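Local coordinates for bifunctional purine biosynthetic protein ADE5,7 (Cryptococcus neoformans var. grubii serotype A, PDB 7LVO), which catalyses two ATP-dependent steps of de novo purine synthesis, the GAR synthetase and AIR synthetase reactions, the first of which belongs to the N-terminal half crystallised here, at residues P239-L244 and F320-D325; L316-M321 and L330-R335. All blocks are in the same frame, centred on the assembly; numbering follows the deposited sequence.

Contact 1 (P239-L244 and F320-D325); sequences PEISVL and FMITAD
Val243 and Ile241 meet Phe320 and Ile322 on one face of the sheet. The CG2 branch of Val243 approaches the Phe320 ring obliquely, 3.5 Å from CE1, while Ile241 CG1 lies 3.7 Å from Phe320 CB. With its CG1 set between the backbone N and the carbonyl carbon (chi1 62°), Ile241 carries CD1 on to Ile322 CD1, again at 3.7 Å. Across the other face, Met321 bends at chi3 and brings CE within 3.9 Å of Glu240 OE2. Between these two layers of side chains, strands 240-248 and 315-323 run antiparallel in a sheet of the ATP-grasp domain. Ile241 and Phe320 form the hydrogen-bonded pair; Phe320 N reaches Ile241 O at 2.9 Å, and Ile241 N donates back to Phe320 O at 3.1 Å. Next to them, Glu240 and Met321 are a non-hydrogen-bonded pair, and Ile322 N closes on Pro239 O at 2.8 Å. A water bridges Glu240 OE1 and Phe320 O, 3.0 Å from each. The same OE1 forms a salt bridge to Lys262, which helps fix the carboxylate in a segment predicted to belong to the ATP site. Behind the apolar face, helix 287-307 packs on Phe320 through Cys293, Val297 and Leu298.

Contact 2 (L316-M321 and L330-R335); sequences LFTGFM and LEYNVR
Phe317 and Asn333 form a hydrogen-bonded pair in the antiparallel beta hairpin of strands 315-323 and 326-333, on the edge of the ATP-grasp sheet. Both backbone bonds of the pair are short: Phe317 N to Asn333 O and Asn333 N to Phe317 O each measure 2.6 Å. Farther along, a classic beta bulge sets Leu330 and Glu331 together opposite Gly319, whose N donates to Glu331 O while its O accepts from Leu330 N at 2.8 Å. Leu330 CD2 packs on Met321 CB at 3.9 Å. The buried face is that of Thr318 and Tyr332, lying alongside and pointing the same way. Thr318 OG1 comes to the ring edge, in plane, 3.8 Å from Tyr332 CD1, and Leu316 CD1 approaches the same ring obliquely. Tyr332 OH is hydrogen-bonded to Thr301 of helix 287-307, which fixes the far end of the ring. The other face is more polar, with Glu331 and Asn333, both partly exposed and predicted magnesium ligands, projecting from it. Its loose part is Glu331, whose side chain stays 5.0 Å from the partner strand and whose ion pair with Lys146 is long and weak. Arg335, salt-bridged to Glu143, turns one guanidinium face to Asn333 CG, which sits offset toward its rim. Packing tightens at buried Phe317, which, CG anti to the backbone N (chi1 178°), runs beside Asn333, with CD1 3.6 Å from Asn333 CB.

In the fold
Both contacts belong to one four-stranded antiparallel sheet of the ATP-grasp domain, with their centres about 10 Å apart. Strand 315-323 is common to them: contact 1 pairs it with strand 240-248, contact 2 with the edge strand 326-333, and both include Phe320 and Met321. Along the chain, 239-244 comes first, followed about 70 residues later by the hairpin, so contact 1 is long-range and contact 2 local. Val243 O and Thr318 N, 3.1 Å apart, probably hydrogen-bond, linking strand 240-248 to the part of strand 315-323 used in contact 2. Glu240 also packs against Leu330, across the intervening strand. The sheet thereby brings the predicted ATP-binding segment near the predicted magnesium ligands Glu331 and Asn333.

Contact 1 (P239-L244 and F320-D325)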
# COMPACT_ATOMS: atom_id res chain seq x y z
N PRO A 239 -11.04 13.42 8.27
CA PRO A 239 -10.20 12.25 8.53
C PRO A 239 -10.12 11.35 7.30
O PRO A 239 -11.02 11.32 6.46
CB PRO A 239 -10.91 11.55 9.69
CG PRO A 239 -12.34 11.92 9.51
CD PRO A 239 -12.34 13.33 8.95
N GLU A 240 -9.03 10.60 7.22
CA GLU A 240 -8.77 9.70 6.11
C GLU A 240 -8.95 8.25 6.56
O GLU A 240 -8.71 7.91 7.73
CB GLU A 240 -7.37 9.90 5.55
CG GLU A 240 -7.10 11.30 5.02
CD GLU A 240 -5.72 11.44 4.41
OE1 GLU A 240 -5.15 10.42 3.95
OE2 GLU A 240 -5.20 12.57 4.38
N ILE A 241 -9.39 7.41 5.63
CA ILE A 241 -9.51 5.98 5.86
C ILE A 241 -8.97 5.25 4.64
O ILE A 241 -8.98 5.77 3.53
CB ILE A 241 -10.97 5.55 6.16
CG1 ILE A 241 -11.88 5.85 4.97
CG2 ILE A 241 -11.48 6.24 7.41
CD1 ILE A 241 -13.28 5.28 5.11
N SER A 242 -8.49 4.03 4.87
CA SER A 242 -8.00 3.16 3.81
C SER A 242 -8.98 2.00 3.63
O SER A 242 -9.34 1.34 4.61
CB SER A 242 -6.61 2.63 4.13
OG SER A 242 -5.66 3.69 4.24
N VAL A 243 -9.39 1.76 2.39
CA VAL A 243 -10.28 0.65 2.05
C VAL A 243 -9.55 -0.23 1.05
O VAL A 243 -9.39 0.14 -0.12
CB VAL A 243 -11.62 1.14 1.48
CG1 VAL A 243 -12.51 -0.05 1.14
CG2 VAL A 243 -12.31 2.07 2.47
N LEU A 244 -9.09 -1.39 1.50
CA LEU A 244 -8.45 -2.38 0.65
C LEU A 244 -9.47 -3.43 0.22
O LEU A 244 -10.25 -3.91 1.05
CB LEU A 244 -7.28 -3.05 1.37
CG LEU A 244 -6.05 -2.18 1.61
CD1 LEU A 244 -6.32 -1.14 2.68
CD2 LEU A 244 -4.86 -3.06 1.98
N PHE A 320 -9.53 7.25 1.08
CA PHE A 320 -10.66 8.16 1.20
C PHE A 320 -10.36 9.28 2.19
O PHE A 320 -9.53 9.15 3.09
CB PHE A 320 -11.92 7.42 1.67
CG PHE A 320 -12.46 6.44 0.68
CD1 PHE A 320 -11.99 5.14 0.64
CD2 PHE A 320 -13.45 6.82 -0.21
CE1 PHE A 320 -12.50 4.24 -0.26
CE2 PHE A 320 -13.96 5.91 -1.12
CZ PHE A 320 -13.48 4.62 -1.14
N MET A 321 -11.05 10.39 2.01
CA MET A 321 -11.21 11.41 3.04
C MET A 321 -12.70 11.54 3.31
O MET A 321 -13.48 11.79 2.39
CB MET A 321 -10.63 12.76 2.61
CG MET A 321 -10.84 13.85 3.67
SD MET A 321 -9.94 15.37 3.34
CE MET A 321 -8.25 14.84 3.61
N ILE A 322 -13.10 11.33 4.57
CA ILE A 322 -14.49 11.46 4.97
C ILE A 322 -14.71 12.95 5.26
O ILE A 322 -14.38 13.44 6.34
CB ILE A 322 -14.82 10.59 6.19
CG1 ILE A 322 -14.44 9.14 5.92
CG2 ILE A 322 -16.31 10.71 6.52
CD1 ILE A 322 -15.07 8.54 4.68
N THR A 323 -15.26 13.67 4.29
CA THR A 323 -15.55 15.08 4.46
C THR A 323 -16.95 15.25 5.05
O THR A 323 -17.70 14.29 5.21
CB THR A 323 -15.44 15.82 3.13
OG1 THR A 323 -16.58 15.52 2.31
CG2 THR A 323 -14.16 15.42 2.40
N ALA A 324 -17.30 16.50 5.36
CA ALA A 324 -18.63 16.79 5.85
C ALA A 324 -19.71 16.45 4.83
O ALA A 324 -20.86 16.23 5.21
CB ALA A 324 -18.74 18.27 6.24
N ASP A 325 -19.35 16.38 3.54
CA ASP A 325 -20.29 16.05 2.48
C ASP A 325 -20.20 14.59 2.05
O ASP A 325 -20.82 14.22 1.05
CB ASP A 325 -20.06 16.96 1.27
CG ASP A 325 -20.38 18.42 1.57
OD1 ASP A 325 -20.72 18.73 2.73
OD2 ASP A 325 -20.30 19.25 0.64
O HOH W 1 -6.74 8.21 2.60

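Contact 2 (L316-M321 and L330-R335)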
# COMPACT_ATOMS: atom_id res chain seq x y z
N LEU A 316 -6.99 -3.45 -4.91
CA LEU A 316 -7.36 -2.05 -5.08
C LEU A 316 -7.35 -1.37 -3.71
O LEU A 316 -8.21 -1.65 -2.86
CB LEU A 316 -8.73 -1.93 -5.75
CG LEU A 316 -9.22 -0.50 -5.97
CD1 LEU A 316 -8.36 0.18 -7.03
CD2 LEU A 316 -10.69 -0.48 -6.36
N PHE A 317 -6.39 -0.48 -3.50
CA PHE A 317 -6.27 0.30 -2.27
C PHE A 317 -6.78 1.71 -2.57
O PHE A 317 -6.12 2.48 -3.29
CB PHE A 317 -4.83 0.33 -1.77
CG PHE A 317 -4.62 1.17 -0.53
CD1 PHE A 317 -4.67 2.55 -0.60
CD2 PHE A 317 -4.36 0.57 0.69
CE1 PHE A 317 -4.47 3.32 0.54
CE2 PHE A 317 -4.16 1.34 1.83
CZ PHE A 317 -4.22 2.71 1.74
N THR A 318 -7.93 2.06 -2.02
CA THR A 318 -8.55 3.36 -2.23
C THR A 318 -8.41 4.18 -0.96
O THR A 318 -8.87 3.77 0.11
CB THR A 318 -10.03 3.21 -2.61
OG1 THR A 318 -10.15 2.31 -3.71
CG2 THR A 318 -10.62 4.56 -2.99
N GLY A 319 -7.73 5.32 -1.07
CA GLY A 319 -7.60 6.23 0.05
C GLY A 319 -8.69 7.27 0.05
O GLY A 319 -8.77 8.09 -0.87
N PHE A 320 -9.53 7.25 1.08
CA PHE A 320 -10.66 8.16 1.20
C PHE A 320 -10.36 9.28 2.19
O PHE A 320 -9.53 9.15 3.09
CB PHE A 320 -11.92 7.42 1.67
CG PHE A 320 -12.46 6.44 0.68
CD1 PHE A 320 -11.99 5.14 0.64
CD2 PHE A 320 -13.45 6.82 -0.21
CE1 PHE A 320 -12.50 4.24 -0.26
CE2 PHE A 320 -13.96 5.91 -1.12
CZ PHE A 320 -13.48 4.62 -1.14
N MET A 321 -11.05 10.39 2.01
CA MET A 321 -11.21 11.41 3.04
C MET A 321 -12.70 11.54 3.31
O MET A 321 -13.48 11.79 2.39
CB MET A 321 -10.63 12.76 2.61
CG MET A 321 -10.84 13.85 3.67
SD MET A 321 -9.94 15.37 3.34
CE MET A 321 -8.25 14.84 3.61
N LEU A 330 -9.15 10.37 -2.42
CA LEU A 330 -7.92 11.15 -2.53
C LEU A 330 -6.99 10.58 -3.59
O LEU A 330 -6.40 11.33 -4.37
CB LEU A 330 -7.20 11.19 -1.18
CG LEU A 330 -7.91 11.90 -0.03
CD1 LEU A 330 -7.03 11.85 1.22
CD2 LEU A 330 -8.25 13.33 -0.39
N GLU A 331 -6.86 9.26 -3.65
CA GLU A 331 -5.95 8.62 -4.59
C GLU A 331 -6.22 7.13 -4.64
O GLU A 331 -6.70 6.54 -3.66
CB GLU A 331 -4.48 8.88 -4.22
CG GLU A 331 -4.10 8.33 -2.85
CD GLU A 331 -2.69 8.69 -2.44
OE1 GLU A 331 -2.12 9.62 -3.04
OE2 GLU A 331 -2.15 8.04 -1.52
N TYR A 332 -5.91 6.53 -5.78
CA TYR A 332 -5.94 5.08 -5.94
C TYR A 332 -4.52 4.54 -5.77
O TYR A 332 -3.57 5.09 -6.33
CB TYR A 332 -6.48 4.67 -7.31
CG TYR A 332 -7.96 4.87 -7.52
CD1 TYR A 332 -8.89 4.17 -6.75
CD2 TYR A 332 -8.44 5.73 -8.49
CE1 TYR A 332 -10.25 4.35 -6.94
CE2 TYR A 332 -9.80 5.91 -8.69
CZ TYR A 332 -10.70 5.22 -7.91
OH TYR A 332 -12.04 5.40 -8.11
N ASN A 333 -4.39 3.47 -4.99
CA ASN A 333 -3.18 2.66 -4.96
C ASN A 333 -3.56 1.26 -5.42
O ASN A 333 -4.61 0.72 -5.05
CB ASN A 333 -2.58 2.63 -3.56
CG ASN A 333 -1.94 3.96 -3.17
OD1 ASN A 333 -2.22 5.00 -3.77
ND2 ASN A 333 -1.07 3.93 -2.17
N VAL A 334 -2.69 0.66 -6.25
CA VAL A 334 -3.05 -0.56 -6.96
C VAL A 334 -2.31 -1.76 -6.40
O VAL A 334 -1.97 -2.70 -7.13
CB VAL A 334 -2.79 -0.42 -8.47
CG1 VAL A 334 -3.64 0.72 -9.06
CG2 VAL A 334 -1.31 -0.18 -8.74
N ARG A 335 -2.06 -1.74 -5.09
CA ARG A 335 -1.38 -2.84 -4.42
C ARG A 335 -1.64 -2.72 -2.93
O ARG A 335 -2.20 -1.73 -2.45
CB ARG A 335 0.12 -2.84 -4.73
CG ARG A 335 0.76 -1.47 -4.89
CD ARG A 335 0.59 -0.60 -3.67
NE ARG A 335 1.17 0.72 -3.84
CZ ARG A 335 1.18 1.67 -2.91
NH1 ARG A 335 0.67 1.46 -1.71
NH2 ARG A 335 1.73 2.85 -3.19